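Local coordinates for protein Cfl (Pectobacterium brasiliense, PDB 7A9J) that probably activates coronafacic acid and related carboxylic acids as adenylates for coupling to amines, as a member of the ATP-dependent AMP-binding ligase family, at residues 378-383 with 404-409; 197-202 with 384-389; 210-215 with 359-364; 117-122 with 388-393. The protein carries 1 engineered substitution. All blocks are in the same frame, centred on the assembly; numbering follows the deposited sequence. Where two conformers were deposited one is given.

Contact 1. Residues 378-383 with 404-409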
# COMPACT_ATOMS: atom_id res chain seq x y z
N LEU A 378 -15.07 10.47 7.30
CA LEU A 378 -15.39 9.35 6.42
C LEU A 378 -15.42 8.06 7.23
O LEU A 378 -14.43 7.70 7.88
CB LEU A 378 -14.35 9.23 5.31
CG LEU A 378 -14.43 8.03 4.43
CD1 LEU A 378 -15.78 8.04 3.75
CD2 LEU A 378 -13.25 8.12 3.44
N LEU A 379 -16.57 7.39 7.19
CA LEU A 379 -16.78 6.06 7.73
C LEU A 379 -17.02 5.07 6.59
O LEU A 379 -17.69 5.40 5.61
CB LEU A 379 -18.00 6.05 8.67
CG LEU A 379 -18.13 7.17 9.71
CD1 LEU A 379 -19.31 6.93 10.64
CD2 LEU A 379 -16.85 7.23 10.46
N ILE A 380 -16.50 3.85 6.71
CA ILE A 380 -16.52 2.93 5.58
C ILE A 380 -16.95 1.55 6.05
O ILE A 380 -16.48 1.07 7.08
CB ILE A 380 -15.15 2.83 4.85
CG1 ILE A 380 -14.72 4.22 4.34
CG2 ILE A 380 -15.24 1.81 3.65
CD1 ILE A 380 -13.26 4.24 3.98
N ARG A 381 -17.82 0.91 5.27
CA ARG A 381 -18.06 -0.51 5.39
C ARG A 381 -17.69 -1.20 4.07
O ARG A 381 -18.10 -0.75 2.99
CB ARG A 381 -19.52 -0.77 5.79
CG ARG A 381 -19.79 -2.18 6.24
CD ARG A 381 -21.02 -2.14 7.21
NE ARG A 381 -22.20 -1.61 6.53
CZ ARG A 381 -23.33 -1.27 7.13
NH1 ARG A 381 -23.44 -1.41 8.44
NH2 ARG A 381 -24.35 -0.80 6.42
N SER A 382 -16.91 -2.25 4.16
CA SER A 382 -16.37 -2.89 2.96
C SER A 382 -17.09 -4.21 2.64
O SER A 382 -17.56 -4.89 3.57
CB SER A 382 -14.87 -3.15 3.14
OG SER A 382 -14.40 -4.02 2.10
N PRO A 383 -17.24 -4.56 1.35
CA PRO A 383 -17.80 -5.89 1.03
C PRO A 383 -16.84 -7.01 1.33
O PRO A 383 -17.26 -8.18 1.38
CB PRO A 383 -18.10 -5.80 -0.47
CG PRO A 383 -17.01 -4.88 -0.99
CD PRO A 383 -16.91 -3.81 0.13
N LEU A 404 -16.00 1.45 9.95
CA LEU A 404 -14.65 1.84 10.36
C LEU A 404 -14.51 3.36 10.25
O LEU A 404 -14.71 3.92 9.17
CB LEU A 404 -13.60 1.17 9.48
CG LEU A 404 -12.14 1.45 9.87
CD1 LEU A 404 -11.27 0.25 9.58
CD2 LEU A 404 -11.59 2.68 9.15
N ALA A 405 -14.12 4.01 11.35
CA ALA A 405 -13.84 5.44 11.35
C ALA A 405 -12.41 5.68 10.87
O ALA A 405 -11.45 5.28 11.53
CB ALA A 405 -14.03 6.04 12.75
N THR A 406 -12.27 6.35 9.73
CA THR A 406 -10.96 6.50 9.11
C THR A 406 -10.10 7.60 9.74
O THR A 406 -8.88 7.60 9.52
CB THR A 406 -11.11 6.87 7.64
OG1 THR A 406 -11.80 8.13 7.59
CG2 THR A 406 -11.92 5.80 6.86
N GLY A 407 -10.70 8.56 10.42
CA GLY A 407 -10.00 9.73 10.90
C GLY A 407 -9.77 10.79 9.84
O GLY A 407 -9.12 11.79 10.13
N ASP A 408 -10.29 10.58 8.62
CA ASP A 408 -10.16 11.50 7.48
C ASP A 408 -11.47 12.24 7.26
O ASP A 408 -12.55 11.66 7.37
CB ASP A 408 -9.78 10.75 6.22
CG ASP A 408 -8.36 10.15 6.29
OD1 ASP A 408 -8.15 9.09 5.68
OD2 ASP A 408 -7.52 10.75 7.04
N LEU A 409 -11.36 13.52 6.97
CA LEU A 409 -12.49 14.39 6.65
C LEU A 409 -12.72 14.42 5.14
O LEU A 409 -11.76 14.51 4.37
CB LEU A 409 -12.20 15.78 7.11
CG LEU A 409 -12.01 15.90 8.62
CD1 LEU A 409 -11.80 17.37 9.00
CD2 LEU A 409 -13.29 15.41 9.28
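Thr406 grips the backbone oxygen of Leu378 twice: its OG1 gives a bond of 2.7 Å to Leu378 O, and its own N reaches the same Leu378 O at 3.1 Å. The hydroxyl arrives bent and tilted out of the carbonyl plane, with a C=O...OG1 angle of 133°. A chi1 of 62° places OG1 between the backbone N and the carbonyl carbon, where it also accepts from Asp408 N at 3.1 Å in an ST turn that rounds the corner at Gly407. Beyond that corner, Leu378 N bonds to Asp408 O at 2.8 Å, and in this way strand 376-381 pairs with both chain pieces flanking the bend. Toward the other end, Leu404 N meets Ile380 O at 2.9 Å as part of an antiparallel hydrogen-bonded pair; the short strand axes run 142° apart.

On the Ile380 and Leu404 face, Ile380 CD1 meets Thr406 CG2 at 3.5 Å, the two side chains crossing at about a right angle. The other face carries Leu379 CD2, 3.8 Å from Ala405 CB.

The run through Asp408 matches the TGD motif of adenylate-forming enzymes, whose aspartate holds the nucleotide ribose in relatives. Here Asp408 bonds to Tyr334 OH and Arg423, while Leu378 and Ile380 pack on strands 331-335 and 342-346.

Contact 2. Residues 197-202 with 384-389; sequences KGIVYS and AKTIGI
Strand 198-202 and the chain entering strand 388-390 run antiparallel, their end-to-end directions 140° apart, held by Val200 N to Gly388 O at 3.0 Å and Ile387 N to Val200 O at 2.8 Å. Ile199 and Ile389 form the adjoining non-hydrogen-bonded pair. Their side chains lie on one face of the sheet, where Ile199 CD1 comes 3.7 Å from Ile389 CG1.

The two branches of Ile199 divide the work: with CG2 anti to the backbone N (CG1 at chi1 -56°), that methyl sits 3.7 Å from Thr386 CG2. The same Thr386 methyl approaches Tyr201 CE1 at 3.9 Å, obliquely to the ring, and thus bridges two side chains of the strand. Val200, on the other face from Ile199 and Ile389, puts CG1 near Ile387 CB. Ile387 extends further along the strand, and its CD1 lies 3.6 Å from Ser202 OG, the hydroxyl that caps the following helix. At the other end Lys197 bends at chi3, laying CD and NZ beside Ile389 CD1, with NZ 3.9 Å from that methyl; its charge is met by a salt bridge to Glu338.

Tyr201 OH bonds to Gly340 O, and its side chain lies about 4 Å from the bound oxo-indene carboxylic acid. Lys197 and Gly198 end the Thr/Gly-rich signature sequence of the AMP-binding family, so the pairing involves the strand that follows the phosphate-binding loop, as in other adenylate-forming enzymes.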
# COMPACT_ATOMS: atom_id res chain seq x y z
N LYS A 197 -2.04 -6.44 15.82
CA LYS A 197 -3.39 -6.94 15.64
C LYS A 197 -3.39 -7.86 14.44
O LYS A 197 -3.08 -7.43 13.31
CB LYS A 197 -4.40 -5.81 15.44
CG LYS A 197 -4.56 -4.81 16.59
CD LYS A 197 -5.79 -3.96 16.26
CE LYS A 197 -5.79 -3.60 14.75
NZ LYS A 197 -7.13 -3.31 14.12
N GLY A 198 -3.70 -9.14 14.67
CA GLY A 198 -3.75 -10.09 13.58
C GLY A 198 -5.11 -10.07 12.93
O GLY A 198 -6.06 -10.61 13.49
N ILE A 199 -5.22 -9.46 11.76
CA ILE A 199 -6.51 -9.35 11.08
C ILE A 199 -6.75 -10.65 10.32
O ILE A 199 -5.93 -11.07 9.51
CB ILE A 199 -6.54 -8.15 10.13
CG1 ILE A 199 -6.18 -6.86 10.89
CG2 ILE A 199 -7.88 -8.07 9.45
CD1 ILE A 199 -7.09 -6.59 12.06
N VAL A 200 -7.86 -11.29 10.61
CA VAL A 200 -8.12 -12.63 10.10
C VAL A 200 -9.00 -12.50 8.87
O VAL A 200 -10.08 -11.93 8.93
CB VAL A 200 -8.79 -13.52 11.17
CG1 VAL A 200 -9.03 -14.94 10.59
CG2 VAL A 200 -7.86 -13.57 12.40
N TYR A 201 -8.53 -13.08 7.78
CA TYR A 201 -9.25 -13.19 6.50
C TYR A 201 -9.73 -14.62 6.33
O TYR A 201 -8.94 -15.56 6.53
CB TYR A 201 -8.33 -12.94 5.33
CG TYR A 201 -8.05 -11.48 5.05
CD1 TYR A 201 -7.60 -10.64 6.05
CD2 TYR A 201 -8.15 -11.01 3.75
CE1 TYR A 201 -7.34 -9.30 5.78
CE2 TYR A 201 -7.85 -9.68 3.44
CZ TYR A 201 -7.41 -8.85 4.45
OH TYR A 201 -7.07 -7.53 4.18
N SER A 202 -11.00 -14.80 5.95
CA SER A 202 -11.43 -16.09 5.43
C SER A 202 -11.12 -16.19 3.93
O SER A 202 -10.65 -15.23 3.30
CB SER A 202 -12.92 -16.29 5.67
OG SER A 202 -13.64 -15.37 4.87
N ALA A 384 -15.56 -6.71 1.55
CA ALA A 384 -14.61 -7.72 2.02
C ALA A 384 -14.58 -7.65 3.54
O ALA A 384 -13.90 -6.81 4.13
CB ALA A 384 -13.24 -7.52 1.39
N LYS A 385 -15.35 -8.52 4.15
CA LYS A 385 -15.50 -8.57 5.60
C LYS A 385 -14.43 -9.45 6.22
O LYS A 385 -14.44 -10.68 6.04
CB LYS A 385 -16.87 -9.11 5.97
CG LYS A 385 -17.98 -8.49 5.22
CD LYS A 385 -18.39 -7.24 5.90
CE LYS A 385 -19.71 -6.78 5.32
NZ LYS A 385 -19.65 -5.32 5.48
N THR A 386 -13.55 -8.83 6.99
CA THR A 386 -12.62 -9.61 7.80
C THR A 386 -13.38 -10.30 8.93
O THR A 386 -14.46 -9.87 9.35
CB THR A 386 -11.50 -8.72 8.33
OG1 THR A 386 -12.09 -7.65 9.10
CG2 THR A 386 -10.74 -8.10 7.15
N ILE A 387 -12.82 -11.39 9.42
CA ILE A 387 -13.52 -12.24 10.35
C ILE A 387 -13.40 -11.71 11.77
O ILE A 387 -14.30 -11.91 12.59
CB ILE A 387 -12.97 -13.68 10.29
CG1 ILE A 387 -13.01 -14.21 8.85
CG2 ILE A 387 -13.66 -14.55 11.25
CD1 ILE A 387 -14.30 -13.87 8.09
N GLY A 388 -12.29 -11.07 12.08
CA GLY A 388 -12.02 -10.72 13.46
C GLY A 388 -10.53 -10.52 13.66
O GLY A 388 -9.76 -10.40 12.71
N ILE A 389 -10.15 -10.43 14.92
CA ILE A 389 -8.76 -10.17 15.27
C ILE A 389 -8.26 -11.34 16.07
O ILE A 389 -8.88 -11.74 17.08
CB ILE A 389 -8.59 -8.85 16.05
CG1 ILE A 389 -8.91 -7.65 15.13
CG2 ILE A 389 -7.20 -8.80 16.66
CD1 ILE A 389 -8.89 -6.30 15.86

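Contact 3. Residues 210-215 with 359-364; sequences VNLTKV and WPLPGV
A type II beta turn, Leu361 to Val364, is packed against the last part of helix 203-214 at the point where strand 356-360 gives way to the next strand. The turn is closed by Val364 N to Leu361 O at 3.0 Å, and Gly363 takes up the positive phi of 82° that its third position needs.

Leu212 carries one half of the contact through a single methyl. Its CD2 lies 3.6 Å from Leu361 CB, also 3.6 Å from Pro362 O, and 3.8 Å from Val364 CG2, so one methyl touches three of the four turn residues. A chi1 of -71°, with CG anti to the carbonyl carbon, brings this branch round from a CB that does not itself aim at the turn. Val215 supplies the other half: its CG1 is 3.6 Å from Leu361 CD2, the two side chains running alongside each other with opposed directions. The same Val215 CG1 touches Pro362 CD, 4.1 Å away.

Leu361 also packs on Pro342 of the ligand pocket, its side chain about 7 Å from the bound acid. The side-chain pairs are all aliphatic, and the one polar atom among them, Pro362 O, is met by a methyl; burial and fit of shape, rather than polar pairing, join helix to turn.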
# COMPACT_ATOMS: atom_id res chain seq x y z
N VAL A 210 -9.82 -9.52 -3.35
CA VAL A 210 -9.25 -9.58 -4.69
C VAL A 210 -10.20 -8.94 -5.70
O VAL A 210 -9.77 -8.24 -6.63
CB VAL A 210 -8.94 -11.05 -5.07
CG1 VAL A 210 -8.61 -11.13 -6.54
CG2 VAL A 210 -7.69 -11.51 -4.22
N ASN A 211 -11.51 -9.19 -5.52
CA ASN A 211 -12.51 -8.59 -6.41
C ASN A 211 -12.50 -7.05 -6.33
O ASN A 211 -12.61 -6.38 -7.37
CB ASN A 211 -13.92 -9.10 -6.08
CG ASN A 211 -14.16 -10.53 -6.57
OD1 ASN A 211 -13.40 -11.07 -7.37
ND2 ASN A 211 -15.23 -11.15 -6.08
N LEU A 212 -12.29 -6.49 -5.13
CA LEU A 212 -12.08 -5.04 -5.03
C LEU A 212 -10.82 -4.65 -5.78
O LEU A 212 -10.81 -3.67 -6.55
CB LEU A 212 -11.94 -4.60 -3.57
CG LEU A 212 -13.25 -4.67 -2.78
CD1 LEU A 212 -12.96 -4.65 -1.29
CD2 LEU A 212 -14.17 -3.44 -3.18
N THR A 213 -9.74 -5.40 -5.57
CA THR A 213 -8.47 -5.01 -6.16
C THR A 213 -8.51 -5.09 -7.69
O THR A 213 -7.88 -4.27 -8.37
CB THR A 213 -7.35 -5.92 -5.60
OG1 THR A 213 -7.44 -5.83 -4.14
CG2 THR A 213 -5.99 -5.41 -6.06
N LYS A 214 -9.17 -6.12 -8.23
CA LYS A 214 -9.27 -6.27 -9.69
C LYS A 214 -9.76 -5.01 -10.37
O LYS A 214 -9.22 -4.64 -11.42
CB LYS A 214 -10.23 -7.41 -10.07
CG LYS A 214 -9.54 -8.77 -9.94
CD LYS A 214 -10.61 -9.92 -10.09
CE LYS A 214 -11.41 -9.91 -11.35
NZ LYS A 214 -12.19 -11.23 -11.40
N VAL A 215 -10.74 -4.30 -9.75
CA VAL A 215 -11.32 -3.05 -10.30
C VAL A 215 -10.27 -1.94 -10.40
O VAL A 215 -10.46 -0.98 -11.15
CB VAL A 215 -12.55 -2.57 -9.42
CG1 VAL A 215 -13.21 -1.27 -9.98
CG2 VAL A 215 -13.56 -3.69 -9.39
N TRP A 359 -13.57 7.47 -5.75
CA TRP A 359 -14.90 6.93 -5.66
C TRP A 359 -14.89 5.61 -4.90
O TRP A 359 -14.05 4.75 -5.17
CB TRP A 359 -15.49 6.69 -7.06
CG TRP A 359 -15.83 7.93 -7.80
CD1 TRP A 359 -17.07 8.52 -7.85
CD2 TRP A 359 -14.92 8.84 -8.50
NE1 TRP A 359 -17.01 9.67 -8.58
CE2 TRP A 359 -15.72 9.88 -9.01
CE3 TRP A 359 -13.56 8.80 -8.84
CZ2 TRP A 359 -15.19 10.96 -9.76
CZ3 TRP A 359 -13.02 9.85 -9.58
CH2 TRP A 359 -13.85 10.94 -10.00
N PRO A 360 -15.94 5.33 -4.12
CA PRO A 360 -16.05 3.98 -3.52
C PRO A 360 -16.13 2.91 -4.59
O PRO A 360 -16.82 3.04 -5.60
CB PRO A 360 -17.37 4.05 -2.72
CG PRO A 360 -17.45 5.57 -2.34
CD PRO A 360 -16.98 6.26 -3.62
N LEU A 361 -15.42 1.82 -4.33
CA LEU A 361 -15.45 0.67 -5.19
C LEU A 361 -16.78 -0.06 -5.07
O LEU A 361 -17.57 0.20 -4.17
CB LEU A 361 -14.26 -0.19 -4.80
CG LEU A 361 -12.95 0.42 -5.31
CD1 LEU A 361 -11.73 -0.34 -4.65
CD2 LEU A 361 -12.84 0.45 -6.84
N PRO A 362 -17.04 -1.03 -5.97
CA PRO A 362 -18.34 -1.73 -5.91
C PRO A 362 -18.58 -2.44 -4.59
O PRO A 362 -17.68 -3.06 -4.03
CB PRO A 362 -18.28 -2.72 -7.09
CG PRO A 362 -17.29 -2.09 -8.05
CD PRO A 362 -16.24 -1.44 -7.15
N GLY A 363 -19.79 -2.23 -4.05
CA GLY A 363 -20.18 -2.80 -2.77
C GLY A 363 -19.71 -2.02 -1.56
O GLY A 363 -20.12 -2.34 -0.44
N VAL A 364 -18.80 -1.07 -1.73
CA VAL A 364 -18.32 -0.29 -0.60
C VAL A 364 -19.40 0.71 -0.19
O VAL A 364 -20.02 1.38 -1.04
CB VAL A 364 -17.00 0.42 -0.97
CG1 VAL A 364 -16.52 1.38 0.14
CG2 VAL A 364 -15.89 -0.63 -1.23

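Contact 4. Residues 117-122 with 388-393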
# COMPACT_ATOMS: atom_id res chain seq x y z
N HIS A 117 2.90 -15.41 18.55
CA HIS A 117 1.54 -14.92 18.73
C HIS A 117 0.57 -15.60 17.77
O HIS A 117 -0.55 -15.94 18.16
CB HIS A 117 1.50 -13.40 18.52
CG HIS A 117 0.17 -12.76 18.85
ND1 HIS A 117 -0.83 -12.62 17.92
CD2 HIS A 117 -0.30 -12.22 20.00
CE1 HIS A 117 -1.86 -12.00 18.47
NE2 HIS A 117 -1.57 -11.75 19.73
N SER A 118 0.97 -15.77 16.50
CA SER A 118 0.12 -16.41 15.51
C SER A 118 -0.07 -17.91 15.76
O SER A 118 -0.90 -18.52 15.08
CB SER A 118 0.71 -16.23 14.09
OG SER A 118 1.91 -16.99 13.92
N SER A 119 0.68 -18.51 16.69
CA SER A 119 0.64 -19.96 16.91
C SER A 119 0.98 -20.71 15.63
O SER A 119 0.37 -21.72 15.29
CB SER A 119 -0.72 -20.41 17.47
OG SER A 119 -0.88 -19.91 18.77
N SER A 120 1.95 -20.20 14.89
CA SER A 120 2.37 -20.91 13.70
C SER A 120 3.01 -22.24 14.05
O SER A 120 3.74 -22.36 15.04
CB SER A 120 3.34 -20.06 12.87
OG SER A 120 2.67 -18.94 12.31
N CYS A 121 2.72 -23.27 13.26
CA CYS A 121 3.46 -24.51 13.43
C CYS A 121 4.44 -24.78 12.30
O CYS A 121 5.14 -25.81 12.32
CB CYS A 121 2.50 -25.69 13.60
SG CYS A 121 1.63 -26.09 12.10
N ALA A 122 4.54 -23.89 11.31
CA ALA A 122 5.59 -24.03 10.31
C ALA A 122 6.06 -22.65 9.88
O ALA A 122 5.33 -21.67 10.02
CB ALA A 122 5.10 -24.85 9.10
N GLY A 388 -12.29 -11.07 12.08
CA GLY A 388 -12.02 -10.72 13.46
C GLY A 388 -10.53 -10.52 13.66
O GLY A 388 -9.76 -10.40 12.71
N ILE A 389 -10.15 -10.43 14.92
CA ILE A 389 -8.76 -10.17 15.27
C ILE A 389 -8.26 -11.34 16.07
O ILE A 389 -8.88 -11.74 17.08
CB ILE A 389 -8.59 -8.85 16.05
CG1 ILE A 389 -8.91 -7.65 15.13
CG2 ILE A 389 -7.20 -8.80 16.66
CD1 ILE A 389 -8.89 -6.30 15.86
N TRP A 390 -7.14 -11.90 15.64
CA TRP A 390 -6.52 -12.98 16.36
C TRP A 390 -5.77 -12.38 17.54
O TRP A 390 -4.90 -11.53 17.35
CB TRP A 390 -5.56 -13.73 15.43
CG TRP A 390 -4.84 -14.71 16.16
CD1 TRP A 390 -3.52 -14.70 16.46
CD2 TRP A 390 -5.38 -15.90 16.74
NE1 TRP A 390 -3.19 -15.80 17.18
CE2 TRP A 390 -4.31 -16.56 17.37
CE3 TRP A 390 -6.66 -16.47 16.79
CZ2 TRP A 390 -4.48 -17.78 18.04
CZ3 TRP A 390 -6.83 -17.67 17.47
CH2 TRP A 390 -5.74 -18.31 18.09
N ASN A 391 -6.07 -12.85 18.74
CA ASN A 391 -5.52 -12.20 19.93
C ASN A 391 -4.44 -13.03 20.57
O ASN A 391 -4.05 -12.76 21.71
CB ASN A 391 -6.64 -11.86 20.92
CG ASN A 391 -7.38 -13.08 21.46
OD1 ASN A 391 -6.85 -14.20 21.51
ND2 ASN A 391 -8.62 -12.86 21.88
N GLY A 392 -3.95 -14.04 19.86
CA GLY A 392 -3.05 -15.01 20.39
C GLY A 392 -3.73 -16.30 20.80
O GLY A 392 -3.12 -17.38 20.67
N HIS A 393 -4.97 -16.23 21.27
CA HIS A 393 -5.69 -17.40 21.75
C HIS A 393 -6.99 -17.66 21.02
O HIS A 393 -7.30 -18.82 20.74
CB HIS A 393 -5.97 -17.27 23.25
CG HIS A 393 -4.89 -16.59 24.01
ND1 HIS A 393 -4.76 -15.21 24.05
CD2 HIS A 393 -3.86 -17.08 24.74
CE1 HIS A 393 -3.71 -14.89 24.78
NE2 HIS A 393 -3.15 -16.01 25.22
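Trp390 and His117 make the tight half of this contact. The indole NE1 donates to His117 O at 2.8 Å with an N-H...O angle of 164°; the oxygen lies nearly in the indole plane, though the donor is tilted from the carbonyl plane. Backbone also meets the imidazole on one face and at one edge. Gly392 CA sits over the face, 3.8 Å from the ring centroid, in a CH-pi contact, and Trp390 O meets the ring edge, 3.3 Å from His117 CE1. A chi1 of -173° on His117, CG anti to the backbone N, swings the ring to this place, with its plane at 82° to the indole. Gly392 CA also makes a CA-H...O contact of 3.5 Å to His117 O.

Packing is slacker around Ser119, whose OG comes only to 3.9 Å from Gly392 O. On the solvent side His393 is exposed and poorly ordered, yet its N still bonds to Asn391 OD1 at 2.8 Å in an Asx turn, an oxygen shared with Asp394 N.

Both rings have further partners: His117 ND1 bonds to Tyr188 OH, and Arg74 makes a cation-pi contact with Trp390. Ser119, with positive phi, ends helix 108-117 in a Schellman motif, so what meets here is a helix C-terminus of the subdomain built on the five-stranded parallel sheet and the turn after strand 388-390 of the antiparallel sheet.

How the contacts relate
Contacts 2 and 4 share Gly388 and Ile389 and use the two ends of strand 388-390; Gly198 O to Trp390 N at 2.7 Å, a probable hydrogen bond, continues the pairing from one to the other. Contact 2 is the buried one, while contacts 1, 3 and 4 are partly buried, and contact 4 lies farthest from the chain's centre. Pro383 connects contact 1 to contact 3 by packing against Pro362, Gly363 and Val364, and Leu212 touches both Ser382 and Ala384. The chemistry follows the place: contact 1 rests mainly on backbone and hydroxyl bonds, contact 2 on two backbone bonds with many branched aliphatic side chains, contact 3 on aliphatic fit, and contact 4 on aromatic rings against backbone.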